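PDB 4QK0: GH127 beta-L-arabinofuranoside from Geobacillus stearothermophilus, which probably hydrolyses terminal beta-L-arabinofuranosyl residues of arabinose-containing sugars, as a family 127 glycoside hydrolase. Local coordinates for residues 22-34 and 364-377. Residues are numbered along the deposited sequence; the frame is centred on the assembly and turned at random.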
loop_
_atom_site.group_PDB
_atom_site.type_symbol
_atom_site.label_atom_id
_atom_site.label_comp_id
_atom_site.label_asym_id
_atom_site.label_seq_id
_atom_site.Cartn_x
_atom_site.Cartn_y
_atom_site.Cartn_z
ATOM N N PHE A 22 20.751 -29.901 -8.431
ATOM C CA PHE A 22 19.847 -28.871 -8.011
ATOM C C PHE A 22 18.593 -29.405 -7.309
ATOM O O PHE A 22 18.359 -29.077 -6.140
ATOM C CB PHE A 22 19.504 -27.987 -9.239
ATOM C CG PHE A 22 18.773 -26.738 -8.893
ATOM C CD1 PHE A 22 19.465 -25.621 -8.433
ATOM C CD2 PHE A 22 17.389 -26.696 -8.951
ATOM C CE1 PHE A 22 18.777 -24.469 -8.097
ATOM C CE2 PHE A 22 16.708 -25.545 -8.611
ATOM C CZ PHE A 22 17.401 -24.432 -8.175
ATOM N N TRP A 23 17.764 -30.209 -7.999
ATOM C CA TRP A 23 16.539 -30.723 -7.361
ATOM C C TRP A 23 16.800 -31.816 -6.350
ATOM O O TRP A 23 16.096 -31.930 -5.355
ATOM C CB TRP A 23 15.509 -31.167 -8.377
ATOM C CG TRP A 23 15.016 -30.023 -9.147
ATOM C CD1 TRP A 23 15.311 -29.716 -10.441
ATOM C CD2 TRP A 23 14.176 -28.981 -8.671
ATOM N NE1 TRP A 23 14.703 -28.566 -10.803
ATOM C CE2 TRP A 23 13.974 -28.097 -9.744
ATOM C CE3 TRP A 23 13.575 -28.720 -7.450
ATOM C CZ2 TRP A 23 13.209 -26.940 -9.631
ATOM C CZ3 TRP A 23 12.792 -27.565 -7.329
ATOM C CH2 TRP A 23 12.626 -26.686 -8.409
ATOM N N LYS A 24 17.861 -32.566 -6.545
ATOM C CA LYS A 24 18.178 -33.628 -5.604
ATOM C C LYS A 24 18.469 -33.061 -4.240
ATOM O O LYS A 24 17.967 -33.578 -3.217
ATOM C CB LYS A 24 19.382 -34.447 -6.072
ATOM C CG LYS A 24 19.490 -35.807 -5.367
ATOM C CD LYS A 24 20.639 -36.654 -5.913
ATOM C CE LYS A 24 21.998 -36.173 -5.380
ATOM N NZ LYS A 24 22.200 -36.492 -3.928
ATOM N N ARG A 25 19.238 -31.983 -4.198
ATOM C CA ARG A 25 19.479 -31.286 -2.926
ATOM C C ARG A 25 18.165 -30.868 -2.238
ATOM O O ARG A 25 17.992 -31.062 -1.023
ATOM C CB ARG A 25 20.422 -30.091 -3.137
ATOM C CG ARG A 25 21.088 -29.585 -1.849
ATOM C CD ARG A 25 21.630 -28.174 -2.021
ATOM N NE ARG A 25 20.546 -27.230 -2.166
ATOM C CZ ARG A 25 19.841 -26.720 -1.164
ATOM N NH1 ARG A 25 20.077 -27.062 0.104
ATOM N NH2 ARG A 25 18.903 -25.816 -1.429
ATOM N N TYR A 26 17.198 -30.355 -2.998
ATOM C CA TYR A 26 15.916 -29.916 -2.398
ATOM C C TYR A 26 15.102 -31.075 -1.869
ATOM O O TYR A 26 14.471 -31.008 -0.793
ATOM C CB TYR A 26 15.079 -29.114 -3.411
ATOM C CG TYR A 26 15.460 -27.638 -3.537
ATOM C CD1 TYR A 26 15.158 -26.748 -2.523
ATOM C CD2 TYR A 26 16.046 -27.141 -4.672
ATOM C CE1 TYR A 26 15.483 -25.406 -2.609
ATOM C CE2 TYR A 26 16.346 -25.789 -4.783
ATOM C CZ TYR A 26 16.049 -24.926 -3.708
ATOM O OH TYR A 26 16.363 -23.609 -3.774
ATOM N N ILE A 27 15.108 -32.165 -2.615
ATOM C CA ILE A 27 14.407 -33.380 -2.154
ATOM C C ILE A 27 15.008 -33.910 -0.874
ATOM O O ILE A 27 14.289 -34.275 0.034
ATOM C CB ILE A 27 14.387 -34.463 -3.255
ATOM C CG1 ILE A 27 13.548 -33.932 -4.408
ATOM C CG2 ILE A 27 13.798 -35.763 -2.738
ATOM C CD1 ILE A 27 13.128 -34.972 -5.402
ATOM N N ASP A 28 16.316 -33.925 -0.800
ATOM C CA ASP A 28 16.992 -34.339 0.422
ATOM C C ASP A 28 16.625 -33.479 1.591
ATOM O O ASP A 28 16.422 -33.988 2.702
ATOM C CB ASP A 28 18.516 -34.354 0.238
ATOM C CG ASP A 28 18.976 -35.470 -0.748
ATOM O OD1 ASP A 28 18.197 -36.433 -0.971
ATOM O OD2 ASP A 28 20.117 -35.392 -1.304
ATOM N N VAL A 29 16.543 -32.167 1.354
ATOM C CA VAL A 29 16.101 -31.246 2.406
ATOM C C VAL A 29 14.677 -31.544 2.821
ATOM O O VAL A 29 14.344 -31.552 4.022
ATOM C CB VAL A 29 16.244 -29.779 1.955
ATOM C CG1 VAL A 29 15.451 -28.862 2.853
ATOM C CG2 VAL A 29 17.717 -29.382 1.970
ATOM N N VAL A 30 13.793 -31.756 1.857
ATOM C CA VAL A 30 12.407 -32.091 2.236
ATOM C C VAL A 30 12.334 -33.382 3.039
ATOM O O VAL A 30 11.569 -33.492 4.007
ATOM C CB VAL A 30 11.515 -32.215 0.961
ATOM C CG1 VAL A 30 10.171 -32.843 1.285
ATOM C CG2 VAL A 30 11.268 -30.867 0.352
ATOM N N ARG A 31 13.132 -34.371 2.629
ATOM C CA ARG A 31 13.102 -35.696 3.259
ATOM C C ARG A 31 13.678 -35.684 4.658
ATOM O O ARG A 31 13.108 -36.304 5.562
ATOM C CB ARG A 31 13.867 -36.730 2.399
ATOM C CG ARG A 31 13.865 -38.164 3.010
ATOM C CD ARG A 31 14.613 -39.149 2.125
ATOM N NE ARG A 31 13.678 -39.579 1.100
ATOM C CZ ARG A 31 13.763 -39.331 -0.192
ATOM N NH1 ARG A 31 14.800 -38.691 -0.693
ATOM N NH2 ARG A 31 12.800 -39.770 -0.982
ATOM N N HIS A 32 14.800 -34.989 4.847
ATOM C CA HIS A 32 15.488 -35.058 6.143
ATOM C C HIS A 32 15.122 -33.960 7.111
ATOM O O HIS A 32 15.138 -34.200 8.294
ATOM C CB HIS A 32 16.986 -35.127 5.941
ATOM C CG HIS A 32 17.402 -36.343 5.184
ATOM N ND1 HIS A 32 18.145 -36.289 4.021
ATOM C CD2 HIS A 32 17.103 -37.653 5.381
ATOM C CE1 HIS A 32 18.319 -37.515 3.556
ATOM N NE2 HIS A 32 17.694 -38.362 4.359
ATOM N N GLU A 33 14.726 -32.785 6.629
ATOM C CA GLU A 33 14.364 -31.667 7.505
ATOM C C GLU A 33 12.873 -31.358 7.503
ATOM O O GLU A 33 12.235 -31.344 8.553
ATOM C CB GLU A 33 15.159 -30.421 7.085
ATOM C CG GLU A 33 14.702 -29.132 7.761
ATOM C CD GLU A 33 14.869 -29.170 9.286
ATOM O OE1 GLU A 33 13.950 -28.697 10.016
ATOM O OE2 GLU A 33 15.940 -29.668 9.741
ATOM N N VAL A 34 12.314 -31.081 6.330
ATOM C CA VAL A 34 10.979 -30.536 6.295
ATOM C C VAL A 34 9.910 -31.492 6.751
ATOM O O VAL A 34 9.105 -31.176 7.640
ATOM C CB VAL A 34 10.613 -30.025 4.897
ATOM C CG1 VAL A 34 9.241 -29.381 4.914
ATOM C CG2 VAL A 34 11.619 -29.009 4.380
ATOM N N LEU A 364 8.822 -22.612 -10.916
ATOM C CA LEU A 364 9.637 -23.599 -10.264
ATOM C C LEU A 364 10.993 -23.112 -9.810
ATOM O O LEU A 364 11.481 -23.538 -8.734
ATOM C CB LEU A 364 9.846 -24.817 -11.177
ATOM C CG LEU A 364 8.711 -25.846 -11.240
ATOM C CD1 LEU A 364 9.077 -26.899 -12.305
ATOM C CD2 LEU A 364 8.474 -26.551 -9.912
ATOM N N TYR A 365 11.640 -22.296 -10.619
ATOM C CA TYR A 365 12.996 -21.862 -10.332
ATOM C C TYR A 365 13.037 -20.465 -9.656
ATOM O O TYR A 365 14.146 -19.895 -9.453
ATOM C CB TYR A 365 13.892 -21.871 -11.601
ATOM C CG TYR A 365 14.227 -23.276 -12.133
ATOM C CD1 TYR A 365 13.348 -23.937 -12.956
ATOM C CD2 TYR A 365 15.371 -23.949 -11.742
ATOM C CE1 TYR A 365 13.621 -25.208 -13.432
ATOM C CE2 TYR A 365 15.667 -25.222 -12.212
ATOM C CZ TYR A 365 14.775 -25.856 -13.057
ATOM O OH TYR A 365 14.983 -27.131 -13.554
ATOM N N ASN A 366 11.875 -19.921 -9.309
ATOM C CA ASN A 366 11.810 -18.548 -8.767
ATOM C C ASN A 366 10.836 -18.453 -7.654
ATOM O O ASN A 366 11.186 -18.733 -6.528
ATOM C CB ASN A 366 11.522 -17.553 -9.866
ATOM C CG ASN A 366 12.618 -17.561 -10.936
ATOM O OD1 ASN A 366 13.675 -16.940 -10.771
ATOM N ND2 ASN A 366 12.349 -18.220 -12.069
ATOM N N GLY A 367 9.585 -18.194 -7.923
ATOM C CA GLY A 367 8.638 -17.887 -6.856
ATOM C C GLY A 367 8.059 -18.986 -6.010
ATOM O O GLY A 367 7.162 -18.716 -5.178
ATOM N N THR A 368 8.455 -20.230 -6.262
ATOM C CA THR A 368 8.027 -21.332 -5.395
ATOM C C THR A 368 9.154 -21.527 -4.378
ATOM O O THR A 368 8.934 -21.399 -3.203
ATOM C CB THR A 368 7.793 -22.686 -6.129
ATOM O OG1 THR A 368 8.942 -22.990 -6.936
ATOM C CG2 THR A 368 6.564 -22.617 -7.003
ATOM N N ILE A 369 10.321 -21.935 -4.852
ATOM C CA ILE A 369 11.397 -22.246 -3.986
ATOM C C ILE A 369 11.904 -20.991 -3.212
ATOM O O ILE A 369 12.589 -21.137 -2.206
ATOM C CB ILE A 369 12.558 -22.945 -4.742
ATOM C CG1 ILE A 369 12.888 -22.264 -6.007
ATOM C CG2 ILE A 369 12.189 -24.396 -5.066
ATOM C CD1 ILE A 369 14.205 -22.730 -6.614
ATOM N N SER A 370 11.576 -19.794 -3.684
ATOM C CA SER A 370 11.838 -18.575 -2.911
ATOM C C SER A 370 11.164 -18.625 -1.561
ATOM O O SER A 370 11.608 -17.972 -0.627
ATOM C CB SER A 370 11.356 -17.339 -3.654
ATOM O OG SER A 370 9.943 -17.333 -3.819
ATOM N N GLY A 371 10.125 -19.442 -1.456
ATOM C CA GLY A 371 9.391 -19.651 -0.243
ATOM C C GLY A 371 10.073 -20.404 0.907
ATOM O O GLY A 371 9.472 -20.586 1.970
HETATM N N MSE A 372 11.291 -20.875 0.682
HETATM C CA MSE A 372 12.023 -21.563 1.721
HETATM C C MSE A 372 13.451 -21.115 1.741
HETATM O O MSE A 372 14.017 -20.714 0.729
HETATM C CB MSE A 372 11.939 -23.115 1.656
HETATM C CG MSE A 372 12.504 -23.699 0.357
HETATM SE SE MSE A 372 12.701 -25.689 0.452
HETATM C CE MSE A 372 11.608 -26.028 2.034
ATOM N N ASP A 373 14.026 -21.193 2.946
ATOM C CA ASP A 373 15.484 -21.068 3.124
ATOM C C ASP A 373 16.115 -22.271 2.458
ATOM O O ASP A 373 15.489 -23.364 2.387
ATOM C CB ASP A 373 15.895 -21.098 4.642
ATOM C CG ASP A 373 15.787 -19.716 5.369
ATOM O OD1 ASP A 373 15.600 -18.633 4.745
ATOM O OD2 ASP A 373 15.939 -19.727 6.632
ATOM N N LEU A 374 17.358 -22.102 2.052
ATOM C CA LEU A 374 18.041 -23.130 1.325
ATOM C C LEU A 374 18.088 -24.449 2.103
ATOM O O LEU A 374 18.081 -25.490 1.482
ATOM C CB LEU A 374 19.422 -22.685 0.966
ATOM C CG LEU A 374 19.472 -21.551 -0.053
ATOM C CD1 LEU A 374 20.859 -20.939 -0.033
ATOM C CD2 LEU A 374 19.119 -22.024 -1.478
ATOM N N ASP A 375 18.129 -24.387 3.443
ATOM C CA ASP A 375 18.200 -25.589 4.315
ATOM C C ASP A 375 16.848 -26.084 4.769
ATOM O O ASP A 375 16.756 -26.971 5.632
ATOM C CB ASP A 375 19.129 -25.351 5.557
ATOM C CG ASP A 375 18.595 -24.281 6.531
ATOM O OD1 ASP A 375 17.441 -23.815 6.405
ATOM O OD2 ASP A 375 19.348 -23.882 7.456
ATOM N N GLY A 376 15.786 -25.461 4.264
ATOM C CA GLY A 376 14.448 -25.899 4.568
ATOM C C GLY A 376 13.905 -25.675 5.960
ATOM O O GLY A 376 12.822 -26.197 6.303
ATOM N N LYS A 377 14.571 -24.863 6.781
ATOM C CA LYS A 377 14.099 -24.690 8.156
ATOM C C LYS A 377 13.093 -23.588 8.366
ATOM O O LYS A 377 12.352 -23.636 9.345
ATOM C CB LYS A 377 15.282 -24.452 9.098
ATOM C CG LYS A 377 16.059 -25.700 9.366
ATOM C CD LYS A 377 17.315 -25.401 10.140
ATOM C CE LYS A 377 18.055 -26.712 10.344
ATOM N NZ LYS A 377 19.465 -26.477 10.747
HETATM O O HOH W 1 15.271 -22.150 -1.876
HETATM O O HOH W 2 11.702 -27.334 8.618
#
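Trp-23 turns the edge of its indole toward the face of Tyr-365, the planes 69° apart, and in the same approach its NE1 donates to Tyr-365 OH at 3.1 Å, an almost straight bond lying in the indole plane. Phe-22 completes the aromatic cluster: its ring runs nearly parallel to that of Tyr-365 but is slid aside, with CE2 3.8 Å from Tyr-365 CD2. Trp-23 CZ3 also touches Ile-369 CG2 at 3.9 Å. With an alanine in place of Trp-23, the Tyr-365 hydroxyl would probably lose this donor and a gap open beside Ile-369.

Further along helix 22-42, the Tyr-26 ring takes Ile-369 CG2 over one face, 4.3 Å from its centroid, while the selenium of Met-372, a selenomethionine, sits at the ring's edge. A water 2.6 Å from Tyr-26 OH links that hydroxyl to Ile-369 O.

Arg-25 grips a backbone carbonyl: bent at chi3 (68°), it donates from NH1 and NH2 end-on to the one oxygen, Leu-374 O, at 2.9 and 3.0 Å, with the oxygen in the guanidinium plane. Val-29 CG1 rests 3.6 Å from Gly-376 CA, where a side chain would clash. Gly-376 closes a type I turn begun at Asp-373, and a second water bridges its O to Glu-33 OE1.

Helix 22-42 is thus tied to the loop leaving helix 354-365 within the (alpha/alpha)6 barrel of GH127 catalytic domains.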